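Local coordinates for protein reducing end xylose-releasing exo-oligoxylanase (Bacillus halodurans, PDB 1WU4) that hydrolyses xylooligosaccharides of three or more units, releasing xylose from the reducing end with inversion of anomeric configuration, at residues K19-S24 against Y339-V344; A26-R31 against L346-P351; L56-D61 against W92-K97; M99-G104 against W123-D128. The protein carries 1 engineered substitution. One frame throughout, in Å; residues are numbered along the deposited sequence.

Contact 1. Residues K19-S24 against Y339-V344; sequences KEFGYS and YAKANV
The ring of Phe-21 is wedged against the first turn of helix 340-348, and three side chains of that helix meet it from different directions. Lys-341 lies over one face: its aliphatic chain and the phenyl group slide past each other in opposite senses, bringing CD to 4.0 Å from the ring centroid in a CH-pi contact. Val-344 crosses the same ring at about a right angle and meets its rim instead, with CG2 at 3.6 Å from Phe-21 CE2, close to the ring plane. At the far end, Phe-21 CZ reaches Ala-340 CB at 4.0 Å.

The phenylalanine sits where the chain turns. Phe-21 is the first residue to leave helix 17-20, and Gly-22, with positive phi, is the C-prime residue of the Schellman motif that closes it. Contact 1 thus joins the end of an N-terminal helix to a helix near the other end of the sequence, in the (alpha/alpha)6 barrel characteristic of glycoside hydrolase family 8.

Torsions decide how the lysine lies. Lys-341 CG is anti to the backbone N (chi1 177°), and the bend at chi2 (74°) lays the chain along the phenyl group toward the Phe-21 backbone, where Lys-341 CE comes to 3.1 Å from Phe-21 O. A second bend, at chi4, turns NZ to a salt bridge with Asp-345, whose carboxylate also accepts a hydrogen bond from Tyr-23 OH. The tyrosine ring adds a looser apolar touch, Tyr-23 CE2 standing 4.3 Å from Val-344 CG1.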
# COMPACT_ATOMS: atom_id res chain seq x y z
N LYS A 19 16.96 10.96 -9.79
CA LYS A 19 18.05 11.91 -9.95
C LYS A 19 19.41 11.22 -9.87
O LYS A 19 20.31 11.50 -10.66
CB LYS A 19 17.95 13.00 -8.89
CG LYS A 19 19.02 14.09 -9.00
CD LYS A 19 18.78 15.17 -7.96
CE LYS A 19 19.87 16.23 -8.01
NZ LYS A 19 21.21 15.66 -7.69
N GLU A 20 19.56 10.32 -8.90
CA GLU A 20 20.81 9.61 -8.74
C GLU A 20 21.12 8.73 -9.95
O GLU A 20 22.28 8.43 -10.23
CB GLU A 20 20.78 8.77 -7.45
CG GLU A 20 20.78 9.64 -6.19
CD GLU A 20 20.88 8.84 -4.91
OE1 GLU A 20 20.93 9.47 -3.83
OE2 GLU A 20 20.90 7.59 -4.97
N PHE A 21 20.07 8.34 -10.67
CA PHE A 21 20.24 7.51 -11.86
C PHE A 21 20.33 8.30 -13.17
O PHE A 21 20.22 7.73 -14.25
CB PHE A 21 19.12 6.46 -11.96
CG PHE A 21 19.30 5.28 -11.04
CD1 PHE A 21 20.51 5.05 -10.39
CD2 PHE A 21 18.26 4.37 -10.84
CE1 PHE A 21 20.69 3.94 -9.57
CE2 PHE A 21 18.43 3.25 -10.03
CZ PHE A 21 19.65 3.04 -9.39
N GLY A 22 20.52 9.61 -13.06
CA GLY A 22 20.68 10.42 -14.26
C GLY A 22 19.57 11.32 -14.77
O GLY A 22 19.81 12.14 -15.65
N TYR A 23 18.36 11.17 -14.24
CA TYR A 23 17.25 12.01 -14.68
C TYR A 23 17.39 13.41 -14.09
O TYR A 23 17.83 13.57 -12.95
CB TYR A 23 15.93 11.36 -14.27
CG TYR A 23 15.67 10.08 -15.03
CD1 TYR A 23 15.13 10.12 -16.31
CD2 TYR A 23 16.01 8.84 -14.49
CE1 TYR A 23 14.95 8.95 -17.05
CE2 TYR A 23 15.83 7.67 -15.22
CZ TYR A 23 15.30 7.73 -16.50
OH TYR A 23 15.13 6.59 -17.24
N SER A 24 17.03 14.43 -14.86
CA SER A 24 17.15 15.81 -14.38
C SER A 24 16.04 16.18 -13.40
O SER A 24 14.92 15.68 -13.49
CB SER A 24 17.15 16.79 -15.55
OG SER A 24 15.85 16.93 -16.10
N TYR A 339 20.29 -4.81 -11.42
CA TYR A 339 19.16 -4.47 -12.28
C TYR A 339 18.39 -3.25 -11.80
O TYR A 339 17.36 -2.90 -12.39
CB TYR A 339 18.20 -5.66 -12.35
CG TYR A 339 18.90 -6.98 -12.54
CD1 TYR A 339 19.35 -7.38 -13.80
CD2 TYR A 339 19.17 -7.81 -11.46
CE1 TYR A 339 20.06 -8.57 -13.97
CE2 TYR A 339 19.87 -9.00 -11.61
CZ TYR A 339 20.31 -9.38 -12.87
OH TYR A 339 21.01 -10.55 -13.03
N ALA A 340 18.87 -2.59 -10.76
CA ALA A 340 18.18 -1.43 -10.21
C ALA A 340 17.94 -0.33 -11.23
O ALA A 340 16.81 0.15 -11.39
CB ALA A 340 18.96 -0.88 -9.02
N LYS A 341 19.00 0.09 -11.91
CA LYS A 341 18.93 1.13 -12.93
C LYS A 341 17.99 0.73 -14.07
O LYS A 341 17.15 1.53 -14.51
CB LYS A 341 20.33 1.39 -13.49
CG LYS A 341 20.43 2.41 -14.61
CD LYS A 341 20.26 3.83 -14.11
CE LYS A 341 20.78 4.84 -15.13
NZ LYS A 341 20.11 4.70 -16.45
N ALA A 342 18.12 -0.50 -14.54
CA ALA A 342 17.28 -0.99 -15.62
C ALA A 342 15.80 -0.92 -15.26
O ALA A 342 14.97 -0.54 -16.08
CB ALA A 342 17.67 -2.41 -16.00
N ASN A 343 15.47 -1.28 -14.02
CA ASN A 343 14.08 -1.25 -13.60
C ASN A 343 13.54 0.17 -13.53
O ASN A 343 12.41 0.42 -13.95
CB ASN A 343 13.93 -1.96 -12.25
CG ASN A 343 13.71 -3.44 -12.41
OD1 ASN A 343 12.58 -3.91 -12.50
ND2 ASN A 343 14.80 -4.20 -12.48
N VAL A 344 14.33 1.09 -12.99
CA VAL A 344 13.90 2.48 -12.91
C VAL A 344 13.72 3.03 -14.32
O VAL A 344 12.77 3.76 -14.59
CB VAL A 344 14.91 3.33 -12.10
CG1 VAL A 344 14.56 4.81 -12.21
CG2 VAL A 344 14.88 2.90 -10.64

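Contact 2. Residues A26-R31 against L346-P351; sequences AEIQER and LFWNTP. With NI (nickel (II) ion), chain B.
Arg-31 reaches across the indole of Trp-348 to the last carbonyl of helix 340-348, so that a cation-pi contact is combined with side-chain bonding to the residue that ends the helix; the pair links helices 25-40 and 340-348 of the (alpha/alpha)6 barrel. The arginine sets out with CG anti to the backbone N (chi1 -173°) and then bends at chi2 (58°), which lays its aliphatic part over the benzene half of the indole: CG is 4.3 Å from the centroid of the six-membered ring. Farther along, NH1 stands over the middle of the same face, 3.4 Å from Trp-348 CE2. The guanidinium is not flat on the indole; its plane is tilted by 65°, so that one edge dips toward the ring while both terminal nitrogens grip a single oxygen. NH1 bonds to Trp-348 O at 3.0 Å, on a lone pair in the carbonyl plane, and NH2 bonds to the same Trp-348 O at 2.8 Å from above that plane.

NH2 has a further hydrogen-bond partner in Tyr-365 OH, and Tyr-23 stacks on the other face of the indole. A leucine at Arg-31 would probably leave Trp-348 O without its two donors and strip the indole face of its charged cover. The rim of the indole points into the opposing helix, where CH2 lies 3.7 Å from Glu-27 O and CZ3 packs near Ile-28 CG1. On that helix, one turn apart, two carboxylates hold the nickel ion: Glu-27 OE2 at 2.0 Å and Glu-30 OE1 at 1.9 Å.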
# COMPACT_ATOMS: atom_id res chain seq x y z
N ALA A 26 14.33 18.87 -13.19
CA ALA A 26 13.22 19.49 -13.90
C ALA A 26 12.27 18.45 -14.50
O ALA A 26 11.05 18.55 -14.35
CB ALA A 26 13.74 20.42 -14.99
N GLU A 27 12.83 17.45 -15.18
CA GLU A 27 12.00 16.43 -15.79
C GLU A 27 11.32 15.54 -14.75
O GLU A 27 10.20 15.07 -14.96
CB GLU A 27 12.83 15.59 -16.77
CG GLU A 27 13.20 16.36 -18.04
CD GLU A 27 11.98 16.84 -18.81
OE1 GLU A 27 11.15 16.00 -19.22
OE2 GLU A 27 11.84 18.07 -19.02
N ILE A 28 11.99 15.32 -13.62
CA ILE A 28 11.41 14.52 -12.55
C ILE A 28 10.22 15.27 -11.96
O ILE A 28 9.14 14.70 -11.79
CB ILE A 28 12.45 14.25 -11.44
CG1 ILE A 28 13.57 13.36 -11.98
CG2 ILE A 28 11.79 13.57 -10.24
CD1 ILE A 28 14.79 13.29 -11.09
N GLN A 29 10.41 16.56 -11.67
CA GLN A 29 9.32 17.37 -11.13
C GLN A 29 8.12 17.35 -12.07
O GLN A 29 6.98 17.18 -11.64
CB GLN A 29 9.78 18.83 -10.93
CG GLN A 29 8.63 19.82 -10.74
CD GLN A 29 9.09 21.25 -10.47
OE1 GLN A 29 10.15 21.68 -10.93
NE2 GLN A 29 8.27 21.99 -9.73
N GLU A 30 8.40 17.53 -13.36
CA GLU A 30 7.35 17.54 -14.37
C GLU A 30 6.61 16.20 -14.45
O GLU A 30 5.38 16.16 -14.54
CB GLU A 30 7.97 17.88 -15.73
CG GLU A 30 7.01 17.80 -16.90
CD GLU A 30 7.68 18.19 -18.21
OE1 GLU A 30 8.90 17.94 -18.35
OE2 GLU A 30 6.99 18.74 -19.09
N ARG A 31 7.36 15.11 -14.42
CA ARG A 31 6.79 13.78 -14.52
C ARG A 31 5.91 13.43 -13.32
O ARG A 31 4.84 12.84 -13.47
CB ARG A 31 7.92 12.75 -14.68
CG ARG A 31 7.46 11.34 -14.96
CD ARG A 31 6.61 11.23 -16.23
NE ARG A 31 6.30 9.84 -16.50
CZ ARG A 31 7.15 8.98 -17.06
NH1 ARG A 31 8.36 9.38 -17.43
NH2 ARG A 31 6.81 7.71 -17.19
N LEU A 346 13.01 1.30 -17.04
CA LEU A 346 11.84 0.66 -17.64
C LEU A 346 10.58 1.39 -17.21
O LEU A 346 9.71 1.69 -18.02
CB LEU A 346 11.76 -0.81 -17.21
CG LEU A 346 10.56 -1.61 -17.74
CD1 LEU A 346 10.59 -1.62 -19.27
CD2 LEU A 346 10.59 -3.03 -17.20
N PHE A 347 10.50 1.69 -15.91
CA PHE A 347 9.35 2.40 -15.36
C PHE A 347 9.22 3.78 -15.99
O PHE A 347 8.12 4.20 -16.37
CB PHE A 347 9.50 2.49 -13.84
CG PHE A 347 8.41 3.27 -13.15
CD1 PHE A 347 7.07 3.04 -13.45
CD2 PHE A 347 8.73 4.21 -12.17
CE1 PHE A 347 6.06 3.75 -12.77
CE2 PHE A 347 7.73 4.91 -11.50
CZ PHE A 347 6.39 4.68 -11.80
N TRP A 348 10.33 4.50 -16.11
CA TRP A 348 10.29 5.83 -16.71
C TRP A 348 9.74 5.76 -18.13
O TRP A 348 8.99 6.64 -18.57
CB TRP A 348 11.69 6.45 -16.72
CG TRP A 348 11.70 7.88 -17.19
CD1 TRP A 348 11.78 8.32 -18.48
CD2 TRP A 348 11.60 9.05 -16.37
NE1 TRP A 348 11.74 9.69 -18.52
CE2 TRP A 348 11.63 10.17 -17.24
CE3 TRP A 348 11.49 9.26 -14.99
CZ2 TRP A 348 11.56 11.48 -16.76
CZ3 TRP A 348 11.42 10.57 -14.52
CH2 TRP A 348 11.45 11.66 -15.41
N ASN A 349 10.09 4.70 -18.84
CA ASN A 349 9.66 4.52 -20.22
C ASN A 349 8.31 3.82 -20.37
O ASN A 349 7.94 3.41 -21.47
CB ASN A 349 10.73 3.77 -21.00
CG ASN A 349 12.02 4.56 -21.12
OD1 ASN A 349 13.10 4.06 -20.82
ND2 ASN A 349 11.91 5.81 -21.56
N THR A 350 7.59 3.68 -19.26
CA THR A 350 6.28 3.04 -19.27
C THR A 350 5.20 4.07 -18.93
O THR A 350 5.18 4.60 -17.82
CB THR A 350 6.19 1.90 -18.23
OG1 THR A 350 7.19 0.91 -18.52
CG2 THR A 350 4.82 1.24 -18.27
N PRO A 351 4.32 4.39 -19.89
CA PRO A 351 3.27 5.37 -19.61
C PRO A 351 2.21 4.81 -18.65
O PRO A 351 2.06 3.60 -18.52
CB PRO A 351 2.68 5.65 -20.99
CG PRO A 351 3.83 5.38 -21.92
CD PRO A 351 4.42 4.12 -21.33
NI NI B . 10.08 18.47 -19.77

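Contact 3. Residues L56-D61 against W92-K97; sequences LGYLLD and WNWTMK
Tyr-58 lies across one face of the Trp-94 indole, touching it with its near end. Its CB sits almost directly above the five-membered ring, 4.2 Å from the centroid in a CH-pi contact, while CD2 comes to 3.5 Å from Trp-94 NE1. Beyond that point the rings diverge: their planes make 58°, so the pair meets obliquely. The tyrosine reaches this place through a chi1 of 60°, with CG in the crowded position between the backbone N and the carbonyl carbon, and Met-72 of helix 69-81 packs against both aromatic residues.

The backbone contributes as well. Gly-57 O approaches Trp-94 CB at 3.2 Å, so the strand meets the helix here through its main chain. On the other flank Leu-56 carries most of the apolar contact through one methyl group. Its CD2 fits among Asn-93, Trp-94 and Lys-97, 3.2 Å from Asn-93 ND2 and little farther from the backbone N of Trp-94 and from Lys-97 CE. The amide it presses on is not idle, for Asn-93 ND2 donates to Asp-55 O and so ties the helix to the residue just before the strand; Arg-90 binds Leu-56 O in a similar way.

Strand 56-59 and the 92-97 part of the helix cross nearly perpendicularly, at 87°, with the axes of these short segments 6.6 Å apart at closest approach. This is a two-stranded beta hairpin, 49-52 with 56-59, laid across helix 85-99 of the (alpha/alpha)6 barrel of family 8 glycoside hydrolases.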
# COMPACT_ATOMS: atom_id res chain seq x y z
N LEU A 56 -17.42 15.89 -0.99
CA LEU A 56 -17.25 14.45 -1.18
C LEU A 56 -16.36 14.12 -2.37
O LEU A 56 -16.15 14.96 -3.25
CB LEU A 56 -18.61 13.78 -1.35
CG LEU A 56 -19.51 13.74 -0.11
CD1 LEU A 56 -20.91 13.28 -0.51
CD2 LEU A 56 -18.91 12.81 0.93
N GLY A 57 -15.85 12.90 -2.39
CA GLY A 57 -15.00 12.45 -3.48
C GLY A 57 -14.59 11.01 -3.25
O GLY A 57 -14.66 10.52 -2.12
N TYR A 58 -14.17 10.33 -4.31
CA TYR A 58 -13.76 8.94 -4.17
C TYR A 58 -12.87 8.47 -5.30
O TYR A 58 -12.79 9.11 -6.35
CB TYR A 58 -15.00 8.03 -4.10
CG TYR A 58 -15.91 8.09 -5.31
CD1 TYR A 58 -15.54 7.51 -6.52
CD2 TYR A 58 -17.15 8.74 -5.25
CE1 TYR A 58 -16.39 7.56 -7.64
CE2 TYR A 58 -17.99 8.80 -6.35
CZ TYR A 58 -17.61 8.21 -7.55
OH TYR A 58 -18.44 8.26 -8.64
N LEU A 59 -12.15 7.38 -5.06
CA LEU A 59 -11.32 6.79 -6.10
C LEU A 59 -12.14 5.61 -6.59
O LEU A 59 -12.62 4.80 -5.80
CB LEU A 59 -9.98 6.31 -5.55
CG LEU A 59 -8.85 7.34 -5.67
CD1 LEU A 59 -9.07 8.43 -4.64
CD2 LEU A 59 -7.50 6.67 -5.46
N LEU A 60 -12.31 5.53 -7.90
CA LEU A 60 -13.11 4.47 -8.49
C LEU A 60 -12.27 3.34 -9.04
O LEU A 60 -11.32 3.58 -9.80
CB LEU A 60 -13.98 5.05 -9.60
CG LEU A 60 -14.88 4.08 -10.36
CD1 LEU A 60 -16.04 3.65 -9.47
CD2 LEU A 60 -15.42 4.76 -11.62
N ASP A 61 -12.60 2.11 -8.66
CA ASP A 61 -11.91 0.97 -9.22
C ASP A 61 -12.61 0.91 -10.57
O ASP A 61 -13.66 0.29 -10.71
CB ASP A 61 -12.19 -0.32 -8.44
CG ASP A 61 -11.50 -1.53 -9.04
OD1 ASP A 61 -11.49 -1.64 -10.28
OD2 ASP A 61 -10.98 -2.37 -8.28
N TRP A 92 -12.03 11.13 2.70
CA TRP A 92 -12.26 10.65 4.06
C TRP A 92 -13.73 10.83 4.44
O TRP A 92 -14.31 9.97 5.11
CB TRP A 92 -11.35 11.41 5.03
CG TRP A 92 -11.51 11.05 6.48
CD1 TRP A 92 -11.65 11.92 7.52
CD2 TRP A 92 -11.51 9.73 7.05
NE1 TRP A 92 -11.73 11.24 8.70
CE2 TRP A 92 -11.65 9.89 8.45
CE3 TRP A 92 -11.41 8.44 6.53
CZ2 TRP A 92 -11.69 8.80 9.33
CZ3 TRP A 92 -11.45 7.35 7.41
CH2 TRP A 92 -11.59 7.55 8.80
N ASN A 93 -14.33 11.93 4.01
CA ASN A 93 -15.73 12.19 4.32
C ASN A 93 -16.61 11.12 3.67
O ASN A 93 -17.52 10.59 4.31
CB ASN A 93 -16.13 13.58 3.82
CG ASN A 93 -17.50 14.01 4.31
OD1 ASN A 93 -17.85 13.79 5.47
ND2 ASN A 93 -18.27 14.64 3.43
N TRP A 94 -16.34 10.79 2.41
CA TRP A 94 -17.11 9.77 1.70
C TRP A 94 -16.93 8.43 2.41
O TRP A 94 -17.89 7.67 2.59
CB TRP A 94 -16.61 9.64 0.26
CG TRP A 94 -17.58 9.00 -0.71
CD1 TRP A 94 -18.42 9.65 -1.56
CD2 TRP A 94 -17.78 7.60 -0.94
NE1 TRP A 94 -19.13 8.75 -2.32
CE2 TRP A 94 -18.75 7.48 -1.97
CE3 TRP A 94 -17.23 6.43 -0.40
CZ2 TRP A 94 -19.18 6.24 -2.45
CZ3 TRP A 94 -17.66 5.19 -0.88
CH2 TRP A 94 -18.63 5.11 -1.90
N THR A 95 -15.70 8.15 2.81
CA THR A 95 -15.36 6.91 3.50
C THR A 95 -16.15 6.74 4.80
O THR A 95 -16.74 5.69 5.04
CB THR A 95 -13.85 6.87 3.81
OG1 THR A 95 -13.11 6.94 2.59
CG2 THR A 95 -13.49 5.59 4.55
N MET A 96 -16.14 7.78 5.63
CA MET A 96 -16.86 7.71 6.90
C MET A 96 -18.37 7.66 6.71
O MET A 96 -19.08 6.99 7.47
CB MET A 96 -16.49 8.92 7.77
CG MET A 96 -15.16 8.77 8.50
SD MET A 96 -15.15 7.32 9.57
CE MET A 96 -16.54 7.66 10.62
N LYS A 97 -18.87 8.36 5.70
CA LYS A 97 -20.29 8.40 5.44
C LYS A 97 -20.86 7.10 4.87
O LYS A 97 -21.91 6.62 5.31
CB LYS A 97 -20.59 9.54 4.47
CG LYS A 97 -22.07 9.78 4.19
CD LYS A 97 -22.26 10.87 3.14
CE LYS A 97 -21.57 12.17 3.54
NZ LYS A 97 -22.08 12.71 4.84

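Contact 4. Residues M99-G104 against W123-D128; sequences MYMTEG and WGPAPD
Sulfur contacts dominate the meeting of Met-101 with Trp-123. The thioether is directed first at the backbone: Met-101 SD lies 3.0 Å from Trp-123 O, with the oxygen almost exactly in line with the CG-SD bond, as in a sulfur-oxygen chalcogen contact. That oxygen has, besides the sulfur, a weak hydrogen bond with His-106 ND1. The same sulfur sits obliquely beside the indole, 4.6 Å from the centroid of the five-membered ring, in a Met-aromatic contact.

Apolar packing follows from the bend at the end of the chain. With chi3 at -81° the terminal methyl turns off the line of the side chain, passes Trp-123 O and ends 4.3 Å from Pro-125 CD, the proline itself packing on His-106. Shortening Met-101 to an alanine is likely to open a gap beside the indole and the proline and to leave Trp-123 O without its sulfur partner.

Contacts of the loop with the indole rim form the third group. Glu-103 O comes to 3.5 Å from Trp-123 CZ3, and Glu-103 OE1 to 3.7 Å from Trp-123 CH2. Gly-104 passes close by with positive phi, where a CB would collide with the indole at CE3.

The loop after helix 85-99 is therefore held to the approach of helix 127-144 by polarisable and weakly polar contacts rather than by hydrogen bonds between the two segments.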
# COMPACT_ATOMS: atom_id res chain seq x y z
N MET A 99 -18.72 3.99 4.04
CA MET A 99 -18.02 2.74 4.30
C MET A 99 -17.90 2.33 5.76
O MET A 99 -17.91 1.13 6.06
CB MET A 99 -16.63 2.81 3.66
CG MET A 99 -16.67 3.31 2.21
SD MET A 99 -15.06 3.34 1.38
CE MET A 99 -15.18 1.85 0.40
N TYR A 100 -17.80 3.29 6.67
CA TYR A 100 -17.68 2.96 8.09
C TYR A 100 -18.90 2.19 8.57
O TYR A 100 -20.04 2.59 8.33
CB TYR A 100 -17.52 4.22 8.93
CG TYR A 100 -17.33 3.92 10.40
CD1 TYR A 100 -16.14 3.36 10.86
CD2 TYR A 100 -18.35 4.16 11.31
CE1 TYR A 100 -15.97 3.04 12.21
CE2 TYR A 100 -18.19 3.84 12.66
CZ TYR A 100 -17.01 3.29 13.10
OH TYR A 100 -16.85 2.97 14.43
N MET A 101 -18.66 1.07 9.25
CA MET A 101 -19.74 0.23 9.74
C MET A 101 -20.05 0.42 11.22
O MET A 101 -19.18 0.31 12.07
CB MET A 101 -19.42 -1.24 9.47
CG MET A 101 -19.31 -1.58 8.00
SD MET A 101 -18.98 -3.32 7.69
CE MET A 101 -17.21 -3.40 7.97
N THR A 102 -21.32 0.69 11.51
CA THR A 102 -21.76 0.87 12.88
C THR A 102 -22.48 -0.37 13.39
O THR A 102 -22.74 -0.50 14.59
CB THR A 102 -22.73 2.06 13.01
OG1 THR A 102 -23.85 1.84 12.14
CG2 THR A 102 -22.04 3.36 12.65
N GLU A 103 -22.79 -1.29 12.48
CA GLU A 103 -23.51 -2.51 12.85
C GLU A 103 -22.84 -3.77 12.33
O GLU A 103 -22.00 -3.72 11.43
CB GLU A 103 -24.94 -2.44 12.30
CG GLU A 103 -25.64 -1.12 12.57
CD GLU A 103 -26.94 -0.98 11.80
OE1 GLU A 103 -26.91 -1.11 10.56
OE2 GLU A 103 -27.98 -0.73 12.44
N GLY A 104 -23.21 -4.91 12.90
CA GLY A 104 -22.65 -6.17 12.46
C GLY A 104 -21.38 -6.55 13.19
O GLY A 104 -20.85 -5.78 14.00
N TRP A 123 -20.17 -6.32 4.12
CA TRP A 123 -19.96 -5.77 5.46
C TRP A 123 -18.64 -6.31 6.00
O TRP A 123 -18.38 -6.26 7.20
CB TRP A 123 -21.12 -6.14 6.39
CG TRP A 123 -22.28 -5.18 6.31
CD1 TRP A 123 -22.63 -4.40 5.25
CD2 TRP A 123 -23.27 -4.95 7.32
NE1 TRP A 123 -23.78 -3.69 5.54
CE2 TRP A 123 -24.19 -4.02 6.80
CE3 TRP A 123 -23.47 -5.45 8.62
CZ2 TRP A 123 -25.30 -3.56 7.54
CZ3 TRP A 123 -24.57 -5.00 9.35
CH2 TRP A 123 -25.47 -4.07 8.80
N GLY A 124 -17.82 -6.82 5.09
CA GLY A 124 -16.52 -7.33 5.48
C GLY A 124 -15.46 -6.30 5.11
O GLY A 124 -15.58 -5.65 4.07
N PRO A 125 -14.42 -6.13 5.94
CA PRO A 125 -13.35 -5.16 5.68
C PRO A 125 -12.11 -5.77 5.03
O PRO A 125 -12.00 -6.99 4.90
CB PRO A 125 -13.04 -4.64 7.07
CG PRO A 125 -13.13 -5.90 7.89
CD PRO A 125 -14.38 -6.59 7.34
N ALA A 126 -11.20 -4.90 4.61
CA ALA A 126 -9.94 -5.32 4.00
C ALA A 126 -8.85 -4.62 4.81
O ALA A 126 -8.65 -3.42 4.68
CB ALA A 126 -9.88 -4.87 2.54
N PRO A 127 -8.15 -5.37 5.67
CA PRO A 127 -7.08 -4.84 6.53
C PRO A 127 -6.06 -3.89 5.91
O PRO A 127 -5.59 -2.97 6.58
CB PRO A 127 -6.44 -6.09 7.10
CG PRO A 127 -7.60 -7.01 7.24
CD PRO A 127 -8.35 -6.81 5.93
N ASP A 128 -5.71 -4.09 4.64
CA ASP A 128 -4.74 -3.19 4.03
C ASP A 128 -5.32 -1.78 3.87
O ASP A 128 -4.58 -0.80 3.80
CB ASP A 128 -4.20 -3.76 2.70
CG ASP A 128 -5.27 -3.96 1.64
OD1 ASP A 128 -6.41 -4.34 1.98
OD2 ASP A 128 -4.95 -3.77 0.45

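The four contacts form two pairs. Contacts 1 and 2, centred 11 Å apart, share helix 340-348 and meet where Tyr-23 CE1 lies 3.4 Å from Trp-348 CD2; the nickel ion held in contact 2 is about 10 Å from the side chain of Tyr-23. Contacts 3 and 4 are centred 14 Å apart and join through helix 85-99 and the loop after it, with a probable hydrogen bond between Thr-95 O and Tyr-100 N at 3.1 Å. Contact 4 lies across the chain's centre from contacts 1 and 2. Side chains of Trp-94 and Pro-125 stand about 12 and 11 Å from that of Glu-70, the probable proton donor.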